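Local coordinates for Galactose/lactose metabolism regulatory protein GAL80 (Saccharomyces cerevisiae, PDB 3BTV), which represses the galactose and lactose metabolic genes by binding the activator GAL4 and blocking its transcriptional activation when no inducing sugar is present, at residues A19-V23 and F378-T382; R145-T149 and P389-V393; I176-E180 and V276-C280; Y199-I203 and P258-P262; K303-L308 and N319-Y324. The protein carries 1 engineered substitution. All blocks are in the same frame, centred on the assembly; numbering follows the deposited sequence.

Interaction 1 (A19-V23 and F378-T382)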
# COMPACT_ATOMS: atom_id res chain seq x y z
N ALA B 19 -46.80 -1.04 -19.70
CA ALA B 19 -45.83 -0.69 -18.67
C ALA B 19 -44.53 -1.50 -18.79
O ALA B 19 -43.45 -0.91 -18.92
CB ALA B 19 -46.44 -0.83 -17.27
N PRO B 20 -44.62 -2.84 -18.75
CA PRO B 20 -43.44 -3.70 -18.65
C PRO B 20 -42.35 -3.38 -19.67
O PRO B 20 -42.62 -3.21 -20.86
CB PRO B 20 -44.00 -5.10 -18.94
CG PRO B 20 -45.43 -5.02 -18.59
CD PRO B 20 -45.85 -3.63 -18.95
N ILE B 21 -41.11 -3.30 -19.19
CA ILE B 21 -39.95 -3.09 -20.05
C ILE B 21 -39.61 -4.39 -20.80
O ILE B 21 -39.30 -5.41 -20.18
CB ILE B 21 -38.74 -2.61 -19.22
CG1 ILE B 21 -39.09 -1.32 -18.48
CG2 ILE B 21 -37.53 -2.38 -20.11
CD1 ILE B 21 -37.98 -0.80 -17.61
N ARG B 22 -39.70 -4.35 -22.13
CA ARG B 22 -39.46 -5.53 -22.96
C ARG B 22 -37.96 -5.77 -23.18
O ARG B 22 -37.27 -4.91 -23.74
CB ARG B 22 -40.18 -5.40 -24.30
CG ARG B 22 -41.69 -5.27 -24.20
CD ARG B 22 -42.31 -5.09 -25.58
NE ARG B 22 -41.81 -3.89 -26.25
CZ ARG B 22 -42.02 -3.61 -27.53
NH1 ARG B 22 -42.72 -4.44 -28.29
NH2 ARG B 22 -41.53 -2.49 -28.06
N VAL B 23 -37.48 -6.94 -22.78
CA VAL B 23 -36.05 -7.21 -22.76
C VAL B 23 -35.59 -8.32 -23.71
O VAL B 23 -36.10 -9.43 -23.67
CB VAL B 23 -35.58 -7.58 -21.33
CG1 VAL B 23 -34.08 -7.81 -21.29
CG2 VAL B 23 -35.98 -6.49 -20.35
N PHE B 378 -36.00 4.71 -12.56
CA PHE B 378 -35.71 5.79 -13.49
C PHE B 378 -36.75 5.76 -14.58
O PHE B 378 -37.33 6.78 -14.95
CB PHE B 378 -34.32 5.60 -14.09
CG PHE B 378 -34.08 6.40 -15.36
CD1 PHE B 378 -33.95 7.78 -15.32
CD2 PHE B 378 -33.96 5.75 -16.58
CE1 PHE B 378 -33.72 8.51 -16.48
CE2 PHE B 378 -33.73 6.48 -17.75
CZ PHE B 378 -33.61 7.86 -17.70
N HIS B 379 -37.00 4.56 -15.09
CA HIS B 379 -37.85 4.37 -16.25
C HIS B 379 -39.31 4.69 -15.97
O HIS B 379 -40.02 5.15 -16.85
CB HIS B 379 -37.74 2.94 -16.75
CG HIS B 379 -38.67 2.64 -17.88
ND1 HIS B 379 -38.47 3.12 -19.15
CD2 HIS B 379 -39.80 1.90 -17.93
CE1 HIS B 379 -39.44 2.70 -19.94
NE2 HIS B 379 -40.26 1.95 -19.22
N PHE B 380 -39.75 4.42 -14.75
CA PHE B 380 -41.14 4.63 -14.37
C PHE B 380 -41.28 5.81 -13.43
O PHE B 380 -42.38 6.14 -12.99
CB PHE B 380 -41.70 3.37 -13.70
CG PHE B 380 -41.85 2.20 -14.63
CD1 PHE B 380 -41.20 1.01 -14.36
CD2 PHE B 380 -42.64 2.29 -15.76
CE1 PHE B 380 -41.34 -0.07 -15.20
CE2 PHE B 380 -42.78 1.21 -16.61
CZ PHE B 380 -42.13 0.03 -16.33
N ASN B 381 -40.16 6.45 -13.13
CA ASN B 381 -40.16 7.63 -12.28
C ASN B 381 -40.89 7.34 -10.96
O ASN B 381 -41.84 8.03 -10.62
CB ASN B 381 -40.83 8.79 -13.01
CG ASN B 381 -40.33 10.14 -12.53
OD1 ASN B 381 -39.79 10.26 -11.43
ND2 ASN B 381 -40.52 11.16 -13.35
N THR B 382 -40.43 6.32 -10.24
CA THR B 382 -41.06 5.91 -8.99
C THR B 382 -40.92 6.98 -7.91
O THR B 382 -41.65 6.98 -6.92
CB THR B 382 -40.48 4.58 -8.48
OG1 THR B 382 -40.23 3.71 -9.59
CG2 THR B 382 -41.45 3.91 -7.52

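Interaction 2 (R145-T149 and P389-V393)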
# COMPACT_ATOMS: atom_id res chain seq x y z
N ARG B 145 -26.20 6.13 -31.66
CA ARG B 145 -27.41 5.32 -31.79
C ARG B 145 -28.55 5.94 -30.99
O ARG B 145 -29.72 5.69 -31.25
CB ARG B 145 -27.15 3.88 -31.31
CG ARG B 145 -28.38 2.98 -31.38
CD ARG B 145 -29.02 3.02 -32.76
NE ARG B 145 -30.28 2.28 -32.80
CZ ARG B 145 -31.47 2.80 -32.49
NH1 ARG B 145 -31.56 4.07 -32.12
NH2 ARG B 145 -32.56 2.05 -32.56
N GLY B 146 -28.19 6.76 -30.00
CA GLY B 146 -29.18 7.51 -29.25
C GLY B 146 -29.76 6.81 -28.03
O GLY B 146 -30.45 7.44 -27.23
N VAL B 147 -29.50 5.51 -27.89
CA VAL B 147 -30.06 4.74 -26.77
C VAL B 147 -29.39 5.09 -25.45
O VAL B 147 -28.23 5.49 -25.42
CB VAL B 147 -29.92 3.22 -26.99
CG1 VAL B 147 -30.80 2.77 -28.17
CG2 VAL B 147 -28.46 2.86 -27.24
N GLN B 148 -30.14 4.96 -24.37
CA GLN B 148 -29.55 5.09 -23.04
C GLN B 148 -28.78 3.81 -22.75
O GLN B 148 -29.29 2.71 -22.99
CB GLN B 148 -30.62 5.30 -21.98
CG GLN B 148 -30.07 5.26 -20.57
CD GLN B 148 -29.21 6.46 -20.25
OE1 GLN B 148 -28.00 6.34 -20.01
NE2 GLN B 148 -29.82 7.64 -20.23
N THR B 149 -27.57 3.96 -22.23
CA THR B 149 -26.73 2.81 -21.97
C THR B 149 -26.55 2.54 -20.48
O THR B 149 -26.60 3.46 -19.66
CB THR B 149 -25.33 2.95 -22.62
OG1 THR B 149 -24.56 3.92 -21.90
CG2 THR B 149 -25.45 3.38 -24.09
N PRO B 389 -35.28 14.27 -17.90
CA PRO B 389 -35.21 13.69 -19.24
C PRO B 389 -35.19 12.17 -19.19
O PRO B 389 -34.93 11.59 -18.14
CB PRO B 389 -33.87 14.22 -19.78
CG PRO B 389 -33.65 15.48 -19.04
CD PRO B 389 -34.21 15.25 -17.66
N SER B 390 -35.49 11.53 -20.32
CA SER B 390 -35.51 10.08 -20.38
C SER B 390 -34.11 9.56 -20.67
O SER B 390 -33.94 8.43 -21.13
CB SER B 390 -36.49 9.61 -21.46
OG SER B 390 -36.23 10.24 -22.70
N GLN B 391 -33.10 10.38 -20.40
CA GLN B 391 -31.75 10.01 -20.78
C GLN B 391 -30.68 10.92 -20.19
O GLN B 391 -30.80 12.15 -20.22
CB GLN B 391 -31.63 9.99 -22.30
CG GLN B 391 -30.39 9.31 -22.81
CD GLN B 391 -30.62 8.69 -24.16
OE1 GLN B 391 -31.76 8.63 -24.65
NE2 GLN B 391 -29.55 8.20 -24.78
N PHE B 392 -29.64 10.30 -19.65
CA PHE B 392 -28.51 11.02 -19.08
C PHE B 392 -27.21 10.37 -19.54
O PHE B 392 -27.17 9.16 -19.80
CB PHE B 392 -28.59 11.04 -17.55
CG PHE B 392 -28.65 9.67 -16.92
CD1 PHE B 392 -29.86 9.04 -16.71
CD2 PHE B 392 -27.48 9.02 -16.53
CE1 PHE B 392 -29.92 7.79 -16.12
CE2 PHE B 392 -27.54 7.76 -15.94
CZ PHE B 392 -28.76 7.14 -15.74
N VAL B 393 -26.16 11.18 -19.64
CA VAL B 393 -24.88 10.73 -20.18
C VAL B 393 -24.15 9.77 -19.24
O VAL B 393 -23.58 8.77 -19.68
CB VAL B 393 -23.96 11.92 -20.49
CG1 VAL B 393 -22.62 11.44 -21.02
CG2 VAL B 393 -24.61 12.85 -21.50

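Interaction 3 (I176-E180 and V276-C280)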
# COMPACT_ATOMS: atom_id res chain seq x y z
N ILE B 176 -11.17 13.28 4.03
CA ILE B 176 -10.37 12.07 3.86
C ILE B 176 -8.88 12.42 3.89
O ILE B 176 -8.40 13.20 3.09
CB ILE B 176 -10.72 11.33 2.56
CG1 ILE B 176 -12.24 11.16 2.47
CG2 ILE B 176 -9.99 9.97 2.52
CD1 ILE B 176 -12.70 10.18 1.41
N ASN B 177 -8.17 11.85 4.85
CA ASN B 177 -6.74 12.05 4.95
C ASN B 177 -5.97 11.07 4.06
O ASN B 177 -5.01 11.46 3.39
CB ASN B 177 -6.28 11.91 6.40
CG ASN B 177 -4.77 11.94 6.52
OD1 ASN B 177 -4.12 10.90 6.57
ND2 ASN B 177 -4.19 13.14 6.52
N SER B 178 -6.37 9.80 4.05
CA SER B 178 -5.66 8.78 3.26
C SER B 178 -6.47 7.51 3.12
O SER B 178 -7.44 7.30 3.86
CB SER B 178 -4.29 8.46 3.89
OG SER B 178 -4.42 7.86 5.15
N ILE B 179 -6.08 6.66 2.17
CA ILE B 179 -6.83 5.43 1.86
C ILE B 179 -5.91 4.25 1.55
O ILE B 179 -4.95 4.40 0.81
CB ILE B 179 -7.73 5.66 0.61
CG1 ILE B 179 -8.69 6.83 0.84
CG2 ILE B 179 -8.44 4.37 0.19
CD1 ILE B 179 -9.58 7.14 -0.36
N GLU B 180 -6.20 3.07 2.08
CA GLU B 180 -5.48 1.86 1.64
C GLU B 180 -6.44 0.79 1.17
O GLU B 180 -7.51 0.56 1.75
CB GLU B 180 -4.59 1.28 2.75
CG GLU B 180 -3.45 2.22 3.19
CD GLU B 180 -3.91 3.24 4.21
OE1 GLU B 180 -4.71 2.84 5.08
OE2 GLU B 180 -3.48 4.43 4.15
N VAL B 276 -5.75 13.34 -2.01
CA VAL B 276 -5.69 12.23 -1.03
C VAL B 276 -4.79 11.09 -1.50
O VAL B 276 -4.99 10.56 -2.59
CB VAL B 276 -7.09 11.64 -0.75
CG1 VAL B 276 -7.02 10.48 0.26
CG2 VAL B 276 -8.05 12.73 -0.27
N PRO B 277 -3.81 10.71 -0.68
CA PRO B 277 -2.97 9.54 -0.97
C PRO B 277 -3.79 8.25 -0.93
O PRO B 277 -4.51 7.98 0.04
CB PRO B 277 -1.96 9.53 0.18
CG PRO B 277 -2.11 10.86 0.88
CD PRO B 277 -3.47 11.36 0.60
N VAL B 278 -3.67 7.45 -1.98
CA VAL B 278 -4.32 6.15 -2.06
C VAL B 278 -3.25 5.11 -2.36
O VAL B 278 -2.49 5.27 -3.32
CB VAL B 278 -5.35 6.12 -3.21
CG1 VAL B 278 -5.98 4.73 -3.34
CG2 VAL B 278 -6.41 7.20 -2.99
N SER B 279 -3.19 4.07 -1.55
CA SER B 279 -2.21 3.00 -1.74
C SER B 279 -2.93 1.67 -1.92
O SER B 279 -3.78 1.30 -1.11
CB SER B 279 -1.27 2.92 -0.53
OG SER B 279 -0.42 1.79 -0.62
N CYS B 280 -2.53 0.92 -2.94
CA CYS B 280 -3.27 -0.27 -3.28
C CYS B 280 -2.41 -1.45 -3.73
O CYS B 280 -1.50 -1.30 -4.55
CB CYS B 280 -4.28 0.06 -4.37
SG CYS B 280 -5.08 -1.39 -4.98

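Interaction 4 (Y199-I203 and P258-P262)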
# COMPACT_ATOMS: atom_id res chain seq x y z
N TYR B 199 -9.02 -18.94 -21.75
CA TYR B 199 -9.05 -17.55 -22.19
C TYR B 199 -8.97 -16.54 -21.04
O TYR B 199 -8.60 -15.39 -21.26
CB TYR B 199 -10.29 -17.26 -23.03
CG TYR B 199 -11.54 -16.95 -22.23
CD1 TYR B 199 -11.92 -15.63 -21.99
CD2 TYR B 199 -12.34 -17.97 -21.72
CE1 TYR B 199 -13.06 -15.34 -21.27
CE2 TYR B 199 -13.48 -17.68 -20.99
CZ TYR B 199 -13.83 -16.36 -20.77
OH TYR B 199 -14.97 -16.06 -20.05
N ILE B 200 -9.32 -16.98 -19.84
CA ILE B 200 -9.28 -16.12 -18.66
C ILE B 200 -7.85 -15.74 -18.29
O ILE B 200 -7.63 -14.80 -17.52
CB ILE B 200 -9.88 -16.84 -17.44
CG1 ILE B 200 -11.17 -17.56 -17.82
CG2 ILE B 200 -10.14 -15.86 -16.33
CD1 ILE B 200 -11.77 -18.36 -16.68
N TYR B 201 -6.89 -16.46 -18.86
CA TYR B 201 -5.49 -16.36 -18.48
C TYR B 201 -4.60 -15.84 -19.60
O TYR B 201 -3.37 -15.86 -19.48
CB TYR B 201 -4.99 -17.73 -18.02
CG TYR B 201 -5.86 -18.31 -16.93
CD1 TYR B 201 -6.86 -19.23 -17.22
CD2 TYR B 201 -5.69 -17.91 -15.61
CE1 TYR B 201 -7.67 -19.74 -16.22
CE2 TYR B 201 -6.49 -18.42 -14.60
CZ TYR B 201 -7.47 -19.34 -14.91
OH TYR B 201 -8.26 -19.84 -13.90
N GLU B 202 -5.22 -15.37 -20.67
CA GLU B 202 -4.51 -14.92 -21.86
C GLU B 202 -4.74 -13.43 -22.01
O GLU B 202 -5.88 -12.98 -21.95
CB GLU B 202 -5.01 -15.68 -23.10
CG GLU B 202 -4.78 -14.97 -24.43
CD GLU B 202 -3.31 -14.93 -24.84
OE1 GLU B 202 -2.52 -15.75 -24.34
OE2 GLU B 202 -2.95 -14.06 -25.67
N ILE B 203 -3.68 -12.65 -22.20
CA ILE B 203 -3.81 -11.20 -22.21
C ILE B 203 -4.67 -10.74 -23.39
O ILE B 203 -4.72 -11.41 -24.43
CB ILE B 203 -2.43 -10.49 -22.23
CG1 ILE B 203 -2.57 -9.01 -21.86
CG2 ILE B 203 -1.76 -10.65 -23.58
CD1 ILE B 203 -1.46 -8.14 -22.37
N PRO B 258 0.38 -22.02 -19.07
CA PRO B 258 0.92 -20.67 -19.14
C PRO B 258 -0.13 -19.60 -18.84
O PRO B 258 -1.31 -19.77 -19.16
CB PRO B 258 1.40 -20.55 -20.60
CG PRO B 258 1.08 -21.89 -21.26
CD PRO B 258 0.04 -22.54 -20.40
N LYS B 259 0.31 -18.51 -18.23
CA LYS B 259 -0.56 -17.37 -17.98
C LYS B 259 0.14 -16.14 -18.52
O LYS B 259 1.31 -15.90 -18.22
CB LYS B 259 -0.81 -17.23 -16.47
CG LYS B 259 -1.65 -16.03 -16.05
CD LYS B 259 -1.97 -16.05 -14.54
CE LYS B 259 -0.71 -15.83 -13.67
NZ LYS B 259 0.19 -14.73 -14.16
N THR B 260 -0.56 -15.34 -19.32
CA THR B 260 0.03 -14.07 -19.73
C THR B 260 -0.63 -12.87 -19.04
O THR B 260 -0.16 -11.75 -19.19
CB THR B 260 0.00 -13.89 -21.25
OG1 THR B 260 -1.33 -14.06 -21.73
CG2 THR B 260 0.93 -14.91 -21.92
N VAL B 261 -1.72 -13.10 -18.30
CA VAL B 261 -2.31 -12.03 -17.49
C VAL B 261 -1.55 -11.84 -16.15
O VAL B 261 -0.84 -12.74 -15.70
CB VAL B 261 -3.82 -12.26 -17.24
CG1 VAL B 261 -4.57 -12.28 -18.57
CG2 VAL B 261 -4.03 -13.55 -16.49
N PRO B 262 -1.70 -10.66 -15.52
CA PRO B 262 -0.90 -10.37 -14.32
C PRO B 262 -1.28 -11.19 -13.09
O PRO B 262 -2.43 -11.62 -12.95
CB PRO B 262 -1.21 -8.89 -14.04
CG PRO B 262 -1.77 -8.37 -15.33
CD PRO B 262 -2.51 -9.50 -15.92

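Interaction 5 (K303-L308 and N319-Y324). Engineered in segment 303-308: Arg304 (natural residue Gly).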
# COMPACT_ATOMS: atom_id res chain seq x y z
N LYS B 303 -12.05 12.80 11.25
CA LYS B 303 -12.94 12.58 12.41
C LYS B 303 -13.17 11.11 12.76
O LYS B 303 -13.26 10.77 13.93
CB LYS B 303 -14.30 13.23 12.19
CG LYS B 303 -14.29 14.75 12.15
CD LYS B 303 -15.67 15.28 11.81
CE LYS B 303 -15.60 16.67 11.21
NZ LYS B 303 -15.11 17.70 12.16
N ARG B 304 -13.32 10.26 11.75
CA ARG B 304 -13.57 8.85 11.96
C ARG B 304 -12.89 8.05 10.87
O ARG B 304 -12.55 8.60 9.82
CB ARG B 304 -15.07 8.53 11.88
CG ARG B 304 -15.92 9.10 13.01
CD ARG B 304 -17.35 8.53 12.91
NE ARG B 304 -18.22 9.04 13.96
CZ ARG B 304 -18.74 10.26 13.99
NH1 ARG B 304 -18.48 11.12 13.01
NH2 ARG B 304 -19.52 10.63 14.99
N ASP B 305 -12.68 6.77 11.14
CA ASP B 305 -12.21 5.85 10.10
C ASP B 305 -13.37 4.98 9.65
O ASP B 305 -14.27 4.65 10.44
CB ASP B 305 -11.10 4.95 10.62
CG ASP B 305 -9.78 5.70 10.80
OD1 ASP B 305 -9.70 6.89 10.40
OD2 ASP B 305 -8.84 5.10 11.35
N LEU B 306 -13.32 4.60 8.38
CA LEU B 306 -14.33 3.74 7.79
C LEU B 306 -13.58 2.57 7.16
O LEU B 306 -12.56 2.77 6.52
CB LEU B 306 -15.07 4.54 6.71
CG LEU B 306 -16.22 3.97 5.92
CD1 LEU B 306 -17.04 5.13 5.38
CD2 LEU B 306 -15.66 3.16 4.79
N LYS B 307 -14.09 1.37 7.34
CA LYS B 307 -13.50 0.18 6.73
C LYS B 307 -14.56 -0.72 6.10
O LYS B 307 -15.58 -1.07 6.73
CB LYS B 307 -12.69 -0.60 7.77
CG LYS B 307 -12.13 -1.92 7.24
CD LYS B 307 -11.95 -2.94 8.37
CE LYS B 307 -10.73 -2.61 9.23
NZ LYS B 307 -9.47 -2.61 8.40
N LEU B 308 -14.36 -1.08 4.84
CA LEU B 308 -15.22 -2.06 4.17
C LEU B 308 -14.41 -3.32 3.98
O LEU B 308 -13.27 -3.25 3.54
CB LEU B 308 -15.66 -1.53 2.80
CG LEU B 308 -16.62 -0.34 2.78
CD1 LEU B 308 -16.16 0.71 1.78
CD2 LEU B 308 -18.04 -0.79 2.49
N ASN B 319 -19.10 -6.26 4.68
CA ASN B 319 -19.05 -5.64 6.00
C ASN B 319 -18.58 -4.18 5.96
O ASN B 319 -17.62 -3.86 5.26
CB ASN B 319 -18.12 -6.45 6.90
CG ASN B 319 -18.36 -6.20 8.36
OD1 ASN B 319 -19.51 -6.10 8.80
ND2 ASN B 319 -17.29 -6.12 9.13
N LEU B 320 -19.28 -3.31 6.69
CA LEU B 320 -18.88 -1.90 6.85
C LEU B 320 -18.73 -1.53 8.33
O LEU B 320 -19.65 -1.74 9.14
CB LEU B 320 -19.88 -0.96 6.17
CG LEU B 320 -19.74 0.56 6.44
CD1 LEU B 320 -18.45 1.12 5.87
CD2 LEU B 320 -20.92 1.29 5.85
N VAL B 321 -17.58 -0.98 8.67
CA VAL B 321 -17.28 -0.61 10.04
C VAL B 321 -16.85 0.86 10.14
O VAL B 321 -16.03 1.33 9.35
CB VAL B 321 -16.14 -1.48 10.62
CG1 VAL B 321 -16.00 -1.23 12.10
CG2 VAL B 321 -16.42 -2.97 10.37
N LEU B 322 -17.38 1.55 11.14
CA LEU B 322 -17.00 2.93 11.43
C LEU B 322 -16.46 3.02 12.83
O LEU B 322 -17.05 2.47 13.77
CB LEU B 322 -18.22 3.85 11.35
CG LEU B 322 -18.64 4.33 9.97
CD1 LEU B 322 -20.03 4.91 10.10
CD2 LEU B 322 -17.65 5.37 9.47
N TYR B 323 -15.36 3.76 12.98
CA TYR B 323 -14.63 3.85 14.24
C TYR B 323 -14.39 5.29 14.60
O TYR B 323 -13.89 6.07 13.77
CB TYR B 323 -13.25 3.24 14.14
CG TYR B 323 -13.12 1.87 13.53
CD1 TYR B 323 -12.98 0.75 14.34
CD2 TYR B 323 -13.06 1.70 12.15
CE1 TYR B 323 -12.82 -0.50 13.80
CE2 TYR B 323 -12.89 0.45 11.60
CZ TYR B 323 -12.77 -0.65 12.44
OH TYR B 323 -12.62 -1.92 11.91
N TYR B 324 -14.69 5.63 15.84
CA TYR B 324 -14.44 6.95 16.40
C TYR B 324 -13.64 6.82 17.69
O TYR B 324 -13.78 5.82 18.41
CB TYR B 324 -15.77 7.65 16.71
CG TYR B 324 -15.59 8.82 17.65
CD1 TYR B 324 -15.21 10.07 17.18
CD2 TYR B 324 -15.78 8.67 19.02
CE1 TYR B 324 -15.03 11.14 18.04
CE2 TYR B 324 -15.60 9.74 19.89
CZ TYR B 324 -15.23 10.97 19.39
OH TYR B 324 -15.06 12.02 20.26

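Interaction 1 (A19-V23 and F378-T382)
The Phe380 ring is met at its rim by the backbone oxygen of Ala19, which lies in the ring plane 3.1 Å from CZ, while one face carries the imidazole of its neighbour His379, with CD2 over the ring centre. The imidazole in turn has Phe380 CE1 at its own edge, in plane. A carbonyl oxygen suits the rim of Phe380, where the ring hydrogens are slightly positive. The contact joins the start of strand 21-26, the first strand of the Rossmann fold, to the C-terminal end of helix 363-380. Ile21 touches both rings. With CG1 anti to the carbonyl carbon (chi1 -58°), its longer branch runs out to meet His379, which comes from the opposite direction. Ile21 CG1 also lies 4.0 Å from Phe380 CZ, an apolar contact that suits a buried strand residue. Ala19 CB reaches Phe380 CE2 at 4.2 Å. His379 ND1 is hydrogen-bonded to the hydroxyl of Tyr121. A Schellman motif ends the helix, with Asn381 at positive phi. Ile21 CG1 and CD1 both lie 3.3 Å from His379 CD2.

Interaction 2 (R145-T149 and P389-V393)
Gln391 reaches across to Gly146 with the one clear hydrogen bond of this contact, NE2 to the Gly146 O at 2.7 Å with an N-H...O angle of 154°. The acceptor lies close to the plane of the Gln391 amide, but the nitrogen stands well above the carbonyl plane of the glycine. The amide oxygen crowds the same carbonyl, Gln391 OE1 lying 3.1 Å from Gly146 O, an unfavourable approach of two acceptors. An extended chain explains the reach: CG is anti to the backbone N (chi1 -166°), and the chain stays straight beyond it. Val147 O also lies near Gln391 NE2, at 3.1 Å, but at a poor angle for bonding. Gly146 has a positive phi at which a side chain would run into the preceding carbonyl, so glycine suits the turn.

Van der Waals contacts come next. The aliphatic part of Gln148 lies against Gln391, with CB 4.0 Å from Gln391 CD. Gln148 bends at chi2, and this carries its amide end over one face of the Phe392 ring, toward the rim, and close to the Phe392 backbone. The same phenylalanine meets Phe378 edge-to-face and also touches Phe402.

In the fold, the 389-393 loop covers the beginning of strand 148-152, an outermost strand of the Rossmann sheet, and Thr149 OG1 is hydrogen-bonded to Leu405 N. Glutamine suits both sides because it combines a flexible hydrocarbon stem with a polar end. The chemistry thus implies a neutral join, in which an exposed glutamine engages a turn carbonyl without bringing a charge to it.

Interaction 3 (I176-E180 and V276-C280)
Ile179 and Val278 pair side by side on the tightly packed face of this parallel strand pair, with Ile179 CD1 4.1 Å from Val278 CG2. Val276 comes at about a right angle to Ile176 and Ile179, its CG1 branch 3.8 Å from Ile176 CG2. Branched residues suit extended strands and fill this face, which helix 209-225 covers through Leu221 and Thr225. The backbones hold one another by two bonds: Ile179 N to Pro277 O (3.0 Å) and Ser279 N to Ile179 O (3.0 Å), the latter the straighter at 165°. Pro277, which has no N-H to give, contributes its carbonyl.

The other face is looser across the pair, with Glu180 CG 4.4 Å from Ser279 CB. This face meets the second subunit: Asn177 ND2 bonds to Tyr190 of that subunit, Glu180 weakly to its Ser281, and Ser279 packs on its counterpart there. Asn177 and Ser178 together face His300 of the adjoining strand in a classic beta bulge, and Glu180 is hydrogen-bonded to that histidine. The large mixed sheet is thus two-sided here: hydrocarbon seals it to its own helix, while small and polar groups meet the second subunit in this assembly, consistent with a subunit interface.

Interaction 4 (Y199-I203 and P258-P262)
Thr260 and Tyr201 carry the bonding between two loops of the Gal80p C-terminal domain, a 3-10 turn ahead of helix 209-225 and the connection from strand 255-258 to strand 264-271. Four hydrogen bonds cross between them. Tyr201 O takes two donors, Thr260 N at 2.9 Å and, weakly, Val261 N at 3.4 Å. Thr260 OG1 acts both ways, accepting from Ile203 N at 2.8 Å and donating weakly to Glu202 OE1. Its chi1 of 54° sets OG1 between the backbone N and carbonyl carbon, turned to the other loop. Threonine suits the place because its short hydroxyl can serve a backbone N-H and a carboxylate together.

Van der Waals contact lies beside these bonds. Val261 straddles the turn, its CG1 3.6 Å from Glu202 C and its CG2 3.7 Å from Tyr201 CA. Tyr201 has Ile200 CB over one face, toward the rim, and Lys259 CD near its edge. The phenol also makes a cation-pi contact with Arg192, which hydrogen-bonds Pro258 O as well, so one arginine touches both loops.

Charge enters through Lys259, whose chain leads away from the turn and bends at chi3 and chi4. The ammonium of this buried residue forms a salt bridge with Asp263 and bonds to Asn238. The bend also curls the lysine back onto its own loop, where NZ donates to Val261 O at 2.7 Å.

Interaction 5 (K303-L308 and N319-Y324)
Asp305 and Tyr323, then Lys307 and Val321, form hydrogen-bonded pairs of an antiparallel beta hairpin whose strands run 166° apart. Their four N-H...O bonds are nearly uniform: Lys307 N lies 2.8 Å from Val321 O. The longest, from Asp305 N to Tyr323 O, is 3.0 Å. Alternating with them are the non-hydrogen-bonded pairs Leu306-Leu322 and Leu308-Leu320. These leucines share the face covered by helix 159-169 and cross one another at a slant; Leu320 CD1 wedges against Leu306 CG at 3.6 Å and Leu308 CG at 3.9 Å. Leucine suits this buried face because its branched end is wholly apolar and can interlock with neighbouring leucines and the helix.

The other face is mixed. Tyr323 turns an edge to Lys307, with CE2 4.0 Å from Lys307 CB, and takes Val321 CG1 over one ring face. The lysine bends away at chi3 and chi4 (-75° and -60°) to form a salt bridge with Asp298. At the end of the hairpin, Arg304, an engineered residue replacing glycine, lies beside the poorly ordered Tyr324. The Arg304 guanidinium makes a cation-pi contact with Tyr172 and hydrogen-bonds that residue's carbonyl. Where Lys307 passes the phenol, its CE comes 3.4 Å from Tyr323 OH.

Overall arrangement
Interactions 1 and 2 lie together at the Rossmann domain; both bring C-terminal segments onto the same parallel sheet, and they touch through Phe378 packing on the 389-393 loop. Both are partly buried; side chains meet backbone carbonyls and one another, without strand pairing. Interactions 3 and 5 belong to the large mixed sheet, where backbone bonding dominates and hydrocarbon packs beneath helices; interaction 3 is the more buried. Both touch the second subunit, interaction 3 with hydrogen bonds and interaction 5 by packing of Asp305. Interaction 4, partly exposed, replaces strand pairing with a hydroxyl and a shared carbonyl between loops. Along the chain, interactions 3 to 5 fall inside the loops closed by interactions 1 and 2.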